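Local coordinates for methyltransferase domain-containing protein (Serratia marcescens, PDB 7CLU), which is an S-adenosyl-L-methionine-dependent O-methyltransferase of the prodigiosin biosynthetic pathway and probably works as a homodimer, at residues 23-28 / 89-94; 32-37 / 85-90. One frame throughout, in Å; residues are numbered along the deposited sequence.

Contact 1 (23-28 / 89-94); sequences AALALK and PQWLGW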
loop_
_atom_site.group_PDB
_atom_site.type_symbol
_atom_site.label_atom_id
_atom_site.label_comp_id
_atom_site.label_asym_id
_atom_site.label_seq_id
_atom_site.Cartn_x
_atom_site.Cartn_y
_atom_site.Cartn_z
ATOM N N ALA A 23 -9.168 -6.185 3.099
ATOM C CA ALA A 23 -10.597 -6.227 3.403
ATOM C C ALA A 23 -11.212 -7.552 2.950
ATOM O O ALA A 23 -11.926 -8.212 3.715
ATOM C CB ALA A 23 -11.310 -5.040 2.758
ATOM N N ALA A 24 -10.932 -7.963 1.712
ATOM C CA ALA A 24 -11.427 -9.246 1.212
ATOM C C ALA A 24 -11.011 -10.402 2.114
ATOM O O ALA A 24 -11.791 -11.339 2.348
ATOM C CB ALA A 24 -10.919 -9.479 -0.207
ATOM N N LEU A 25 -9.780 -10.354 2.631
ATOM C CA LEU A 25 -9.322 -11.421 3.514
ATOM C C LEU A 25 -10.043 -11.362 4.851
ATOM O O LEU A 25 -10.460 -12.399 5.382
ATOM C CB LEU A 25 -7.805 -11.342 3.706
ATOM C CG LEU A 25 -6.934 -11.636 2.476
ATOM C CD1 LEU A 25 -5.466 -11.290 2.757
ATOM C CD2 LEU A 25 -7.070 -13.080 2.017
ATOM N N ALA A 26 -10.214 -10.156 5.399
ATOM C CA ALA A 26 -10.912 -10.009 6.672
ATOM C C ALA A 26 -12.369 -10.443 6.550
ATOM O O ALA A 26 -12.913 -11.088 7.456
ATOM C CB ALA A 26 -10.806 -8.563 7.160
ATOM N N LEU A 27 -13.008 -10.134 5.419
ATOM C CA LEU A 27 -14.374 -10.592 5.181
ATOM C C LEU A 27 -14.447 -12.077 4.850
ATOM O O LEU A 27 -15.554 -12.616 4.760
ATOM C CB LEU A 27 -15.010 -9.774 4.049
ATOM C CG LEU A 27 -15.389 -8.326 4.371
ATOM C CD1 LEU A 27 -15.616 -7.498 3.111
ATOM C CD2 LEU A 27 -16.628 -8.284 5.246
ATOM N N LYS A 28 -13.306 -12.752 4.692
ATOM C CA LYS A 28 -13.260 -14.132 4.220
ATOM C C LYS A 28 -14.036 -14.283 2.914
ATOM O O LYS A 28 -14.765 -15.253 2.703
ATOM C CB LYS A 28 -13.773 -15.097 5.291
ATOM C CG LYS A 28 -12.889 -15.151 6.525
ATOM C CD LYS A 28 -13.623 -15.767 7.705
ATOM C CE LYS A 28 -12.682 -15.989 8.889
ATOM N NZ LYS A 28 -11.317 -16.385 8.446
ATOM N N PRO A 89 -3.096 -24.011 4.318
ATOM C CA PRO A 89 -1.946 -23.742 5.193
ATOM C C PRO A 89 -1.151 -22.495 4.824
ATOM O O PRO A 89 -0.365 -22.032 5.657
ATOM C CB PRO A 89 -1.095 -25.009 5.054
ATOM C CG PRO A 89 -1.552 -25.637 3.778
ATOM C CD PRO A 89 -3.005 -25.334 3.681
ATOM N N GLN A 90 -1.334 -21.930 3.630
ATOM C CA GLN A 90 -0.640 -20.714 3.222
ATOM C C GLN A 90 -1.540 -19.475 3.276
ATOM O O GLN A 90 -1.186 -18.430 2.719
ATOM C CB GLN A 90 -0.047 -20.906 1.824
ATOM C CG GLN A 90 1.187 -21.811 1.808
ATOM C CD GLN A 90 2.451 -21.085 1.364
ATOM O OE1 GLN A 90 2.779 -21.053 0.169
ATOM N NE2 GLN A 90 3.166 -20.492 2.321
ATOM N N TRP A 91 -2.684 -19.581 3.947
ATOM C CA TRP A 91 -3.642 -18.496 4.131
ATOM C C TRP A 91 -2.962 -17.207 4.575
ATOM O O TRP A 91 -2.140 -17.205 5.495
ATOM C CB TRP A 91 -4.674 -18.966 5.163
ATOM C CG TRP A 91 -5.564 -17.958 5.889
ATOM C CD1 TRP A 91 -5.671 -17.797 7.256
ATOM C CD2 TRP A 91 -6.521 -17.055 5.314
ATOM N NE1 TRP A 91 -6.613 -16.852 7.549
ATOM C CE2 TRP A 91 -7.161 -16.390 6.380
ATOM C CE3 TRP A 91 -6.900 -16.747 4.008
ATOM C CZ2 TRP A 91 -8.133 -15.419 6.177
ATOM C CZ3 TRP A 91 -7.879 -15.799 3.813
ATOM C CH2 TRP A 91 -8.477 -15.136 4.888
ATOM N N LEU A 92 -3.304 -16.106 3.910
ATOM C CA LEU A 92 -2.664 -14.824 4.179
ATOM C C LEU A 92 -3.393 -14.004 5.239
ATOM O O LEU A 92 -2.989 -12.869 5.508
ATOM C CB LEU A 92 -2.539 -14.030 2.869
ATOM C CG LEU A 92 -1.446 -14.537 1.928
ATOM C CD1 LEU A 92 -1.336 -13.728 0.637
ATOM C CD2 LEU A 92 -0.104 -14.600 2.654
ATOM N N GLY A 93 -4.429 -14.567 5.869
ATOM C CA GLY A 93 -5.256 -13.786 6.775
ATOM C C GLY A 93 -4.492 -13.161 7.929
ATOM O O GLY A 93 -4.799 -12.041 8.351
ATOM N N TRP A 94 -3.488 -13.863 8.460
ATOM C CA TRP A 94 -2.761 -13.266 9.578
ATOM C C TRP A 94 -2.077 -11.979 9.151
ATOM O O TRP A 94 -2.134 -10.973 9.867
ATOM C CB TRP A 94 -1.729 -14.221 10.186
ATOM C CG TRP A 94 -1.075 -13.554 11.389
ATOM C CD1 TRP A 94 -1.470 -13.648 12.699
ATOM C CD2 TRP A 94 0.031 -12.637 11.370
ATOM N NE1 TRP A 94 -0.658 -12.872 13.494
ATOM C CE2 TRP A 94 0.265 -12.236 12.702
ATOM C CE3 TRP A 94 0.849 -12.124 10.359
ATOM C CZ2 TRP A 94 1.285 -11.348 13.042
ATOM C CZ3 TRP A 94 1.856 -11.237 10.700
ATOM C CH2 TRP A 94 2.066 -10.862 12.027
#

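Contact 2 (32-37 / 85-90); sequences QLRDRD and LSDEPQ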
loop_
_atom_site.group_PDB
_atom_site.type_symbol
_atom_site.label_atom_id
_atom_site.label_comp_id
_atom_site.label_asym_id
_atom_site.label_seq_id
_atom_site.Cartn_x
_atom_site.Cartn_y
_atom_site.Cartn_z
ATOM N N GLN A 32 -16.306 -17.847 0.129
ATOM C CA GLN A 32 -17.614 -18.036 -0.496
ATOM C C GLN A 32 -17.533 -18.627 -1.890
ATOM O O GLN A 32 -18.575 -18.995 -2.450
ATOM C CB GLN A 32 -18.358 -16.705 -0.556
ATOM C CG GLN A 32 -18.308 -15.922 0.743
ATOM C CD GLN A 32 -18.577 -16.804 1.954
ATOM O OE1 GLN A 32 -19.588 -17.512 2.008
ATOM N NE2 GLN A 32 -17.662 -16.777 2.925
ATOM N N LEU A 33 -16.335 -18.722 -2.464
ATOM C CA LEU A 33 -16.142 -19.280 -3.792
ATOM C C LEU A 33 -15.355 -20.580 -3.778
ATOM O O LEU A 33 -14.969 -21.067 -4.845
ATOM C CB LEU A 33 -15.437 -18.269 -4.694
ATOM C CG LEU A 33 -16.151 -16.934 -4.923
ATOM C CD1 LEU A 33 -15.240 -15.976 -5.683
ATOM C CD2 LEU A 33 -17.490 -17.135 -5.663
ATOM N N ARG A 34 -15.084 -21.131 -2.597
ATOM C CA ARG A 34 -14.240 -22.354 -2.528
ATOM C C ARG A 34 -14.942 -23.558 -3.164
ATOM O O ARG A 34 -14.235 -24.462 -3.631
ATOM C CB ARG A 34 -13.873 -22.665 -1.075
ATOM C CG ARG A 34 -14.903 -23.511 -0.343
ATOM C CD ARG A 34 -14.926 -23.251 1.149
ATOM N NE ARG A 34 -14.107 -24.197 1.889
ATOM C CZ ARG A 34 -14.559 -25.320 2.434
ATOM N NH1 ARG A 34 -13.732 -26.111 3.092
ATOM N NH2 ARG A 34 -15.830 -25.652 2.318
ATOM N N ASP A 35 -16.276 -23.543 -3.197
ATOM C CA ASP A 35 -17.077 -24.663 -3.678
ATOM C C ASP A 35 -17.704 -24.412 -5.046
ATOM O O ASP A 35 -17.670 -25.297 -5.909
ATOM C CB ASP A 35 -18.172 -24.983 -2.652
ATOM C CG ASP A 35 -17.604 -25.612 -1.379
ATOM O OD1 ASP A 35 -17.057 -26.725 -1.492
ATOM O OD2 ASP A 35 -17.684 -24.997 -0.281
ATOM N N ARG A 36 -18.252 -23.223 -5.279
ATOM C CA ARG A 36 -18.904 -22.903 -6.542
ATOM C C ARG A 36 -18.525 -21.486 -6.955
ATOM O O ARG A 36 -17.926 -20.733 -6.187
ATOM C CB ARG A 36 -20.431 -23.044 -6.437
ATOM C CG ARG A 36 -21.153 -23.291 -7.785
ATOM C CD ARG A 36 -22.397 -24.173 -7.615
ATOM N NE ARG A 36 -22.060 -25.502 -7.098
ATOM C CZ ARG A 36 -21.760 -26.556 -7.861
ATOM N NH1 ARG A 36 -21.755 -26.447 -9.184
ATOM N NH2 ARG A 36 -21.460 -27.728 -7.304
ATOM N N ASP A 37 -18.821 -21.160 -8.208
ATOM C CA ASP A 37 -18.835 -19.785 -8.680
ATOM C C ASP A 37 -20.155 -19.115 -8.292
ATOM O O ASP A 37 -21.161 -19.787 -8.046
ATOM C CB ASP A 37 -18.641 -19.751 -10.192
ATOM C CG ASP A 37 -17.299 -20.277 -10.617
ATOM O OD1 ASP A 37 -16.487 -20.625 -9.727
ATOM O OD2 ASP A 37 -17.050 -20.344 -11.850
ATOM N N LEU A 85 -7.751 -18.888 0.651
ATOM C CA LEU A 85 -8.742 -19.615 1.437
ATOM C C LEU A 85 -8.252 -19.757 2.873
ATOM O O LEU A 85 -7.080 -20.061 3.111
ATOM C CB LEU A 85 -8.992 -20.998 0.828
ATOM C CG LEU A 85 -9.741 -20.982 -0.516
ATOM C CD1 LEU A 85 -9.776 -22.374 -1.134
ATOM C CD2 LEU A 85 -11.137 -20.424 -0.326
ATOM N N SER A 86 -9.165 -19.565 3.826
ATOM C CA SER A 86 -8.767 -19.419 5.220
ATOM C C SER A 86 -8.396 -20.735 5.896
ATOM O O SER A 86 -7.848 -20.704 7.005
ATOM C CB SER A 86 -9.872 -18.722 6.006
ATOM O OG SER A 86 -11.032 -19.512 6.054
ATOM N N ASP A 87 -8.657 -21.879 5.265
ATOM C CA ASP A 87 -8.255 -23.162 5.814
ATOM C C ASP A 87 -7.025 -23.719 5.125
ATOM O O ASP A 87 -6.524 -24.771 5.534
ATOM C CB ASP A 87 -9.396 -24.168 5.714
ATOM C CG ASP A 87 -9.660 -24.601 4.282
ATOM O OD1 ASP A 87 -9.533 -23.756 3.364
ATOM O OD2 ASP A 87 -9.984 -25.788 4.075
ATOM N N GLU A 88 -6.528 -23.045 4.103
ATOM C CA GLU A 88 -5.333 -23.521 3.434
ATOM C C GLU A 88 -4.093 -23.131 4.238
ATOM O O GLU A 88 -4.031 -22.035 4.800
ATOM C CB GLU A 88 -5.253 -22.954 2.019
ATOM C CG GLU A 88 -6.359 -23.469 1.108
ATOM C CD GLU A 88 -6.276 -24.966 0.862
ATOM O OE1 GLU A 88 -5.145 -25.496 0.741
ATOM O OE2 GLU A 88 -7.350 -25.608 0.782
ATOM N N PRO A 89 -3.096 -24.011 4.318
ATOM C CA PRO A 89 -1.946 -23.742 5.193
ATOM C C PRO A 89 -1.151 -22.495 4.824
ATOM O O PRO A 89 -0.365 -22.032 5.657
ATOM C CB PRO A 89 -1.095 -25.009 5.054
ATOM C CG PRO A 89 -1.552 -25.637 3.778
ATOM C CD PRO A 89 -3.005 -25.334 3.681
ATOM N N GLN A 90 -1.334 -21.930 3.630
ATOM C CA GLN A 90 -0.640 -20.714 3.222
ATOM C C GLN A 90 -1.540 -19.475 3.276
ATOM O O GLN A 90 -1.186 -18.430 2.719
ATOM C CB GLN A 90 -0.047 -20.906 1.824
ATOM C CG GLN A 90 1.187 -21.811 1.808
ATOM C CD GLN A 90 2.451 -21.085 1.364
ATOM O OE1 GLN A 90 2.779 -21.053 0.169
ATOM N NE2 GLN A 90 3.166 -20.492 2.321
#

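Contact 1 (23-28 / 89-94)
Leu25, in the last turn of helix 15-26, packs against Trp91 in the loop before helix 93-107. Followed outward, Leu25 meets the second segment at every branch. Its CB lies 4.0 Å from CH2 of Trp91. CG, anti to the carbonyl carbon (chi1 -67°), then divides the two methyls between different neighbours: CD2 comes obliquely to 3.4 Å from CZ3 of Trp91, and CD1 stands 4.0 Å from CB of Leu92. Leucine and indole point opposite ways and overlap along their flanks. The Leu25 carbonyl also meets the indole, its O in the ring plane at the edge, 3.4 Å from CH2 of Trp91; that same oxygen accepts the backbone N-H of Lys28 in the Schellman motif that ends the helix. The extended Lys28 chain bends at chi4 and brings NZ obliquely to 4.0 Å from CZ2 of Trp91. One indole face is occupied by its own chain, with N of Gly93 3.2 Å above the plane and over the ring centre. The contact joins the C-terminal end of helix 15-26, in the O-methyltransferase dimerisation domain, and Lys28 just past it to the loop leading into helix 93-107, where Leu92 is the N-cap. Leu84 of helix 81-84 also packs on Leu25, Phe152 of helix 139-152 touches Leu92, and the second subunit reaches Leu25 through its Met12.

Contact 2 (32-37 / 85-90)
A salt-bridge network of three surface residues, centred on Arg34, is the unusual element, and only one of its links spans the segments. Asp87 OD2 lies at the edge of the Arg34 guanidinium and near its plane, but the 3.9 Å from NH1 to OD2 makes this a long salt bridge. The two flat groups are turned 66° apart. Arg34 CG lies between the backbone N and the carbonyl carbon (chi1 87°), and a bend at chi3 turns the guanidinium toward Asp87. NH2 of Arg34 donates to OD2 of Asp35 at 3.3 Å, a bent bond of 140° that uses the syn lone pair and is tilted out of the guanidinium plane. The cation between two acids probably favours the charged state of each. Crystal packing may influence these side chains. At the base of the arginine chain the contact is apolar: CD2 of buried Leu85 rests 3.6 Å from CB of Arg34. Asp87 lies within the type I turn Leu85 to Glu88, closed by the backbone bond from Glu88 N to Leu85 O. The contact joins the loop between helices 15-26 and 40-47 to that between helices 81-84 and 93-107. Arg81 binds the Arg34 carbonyl, and Leu33 packs on Tyr74 of strand 73-75.

Contacts 1 and 2 lie with their centres about 10 Å apart, on the same side of the chain's centre and away from the annotated sites. Their first segments follow one another, 23-28 and then 32-37; the second segments, 85-90 and 89-94, overlap at Pro89 and Gln90. Between the two sides the chain runs through helices 40-47, 51-63 and 81-84 and the hairpin 68-70/73-75. The contacts also touch directly, with CD2 of Trp91 3.3 Å from CA of Ser86. Together they join the stretch leading into helix 93-107 to the end of helix 15-26 and the loop after it. Their centres lie about 17 Å and 24 Å from the chain's centre, and the second subunit reaches more residues of contact 1.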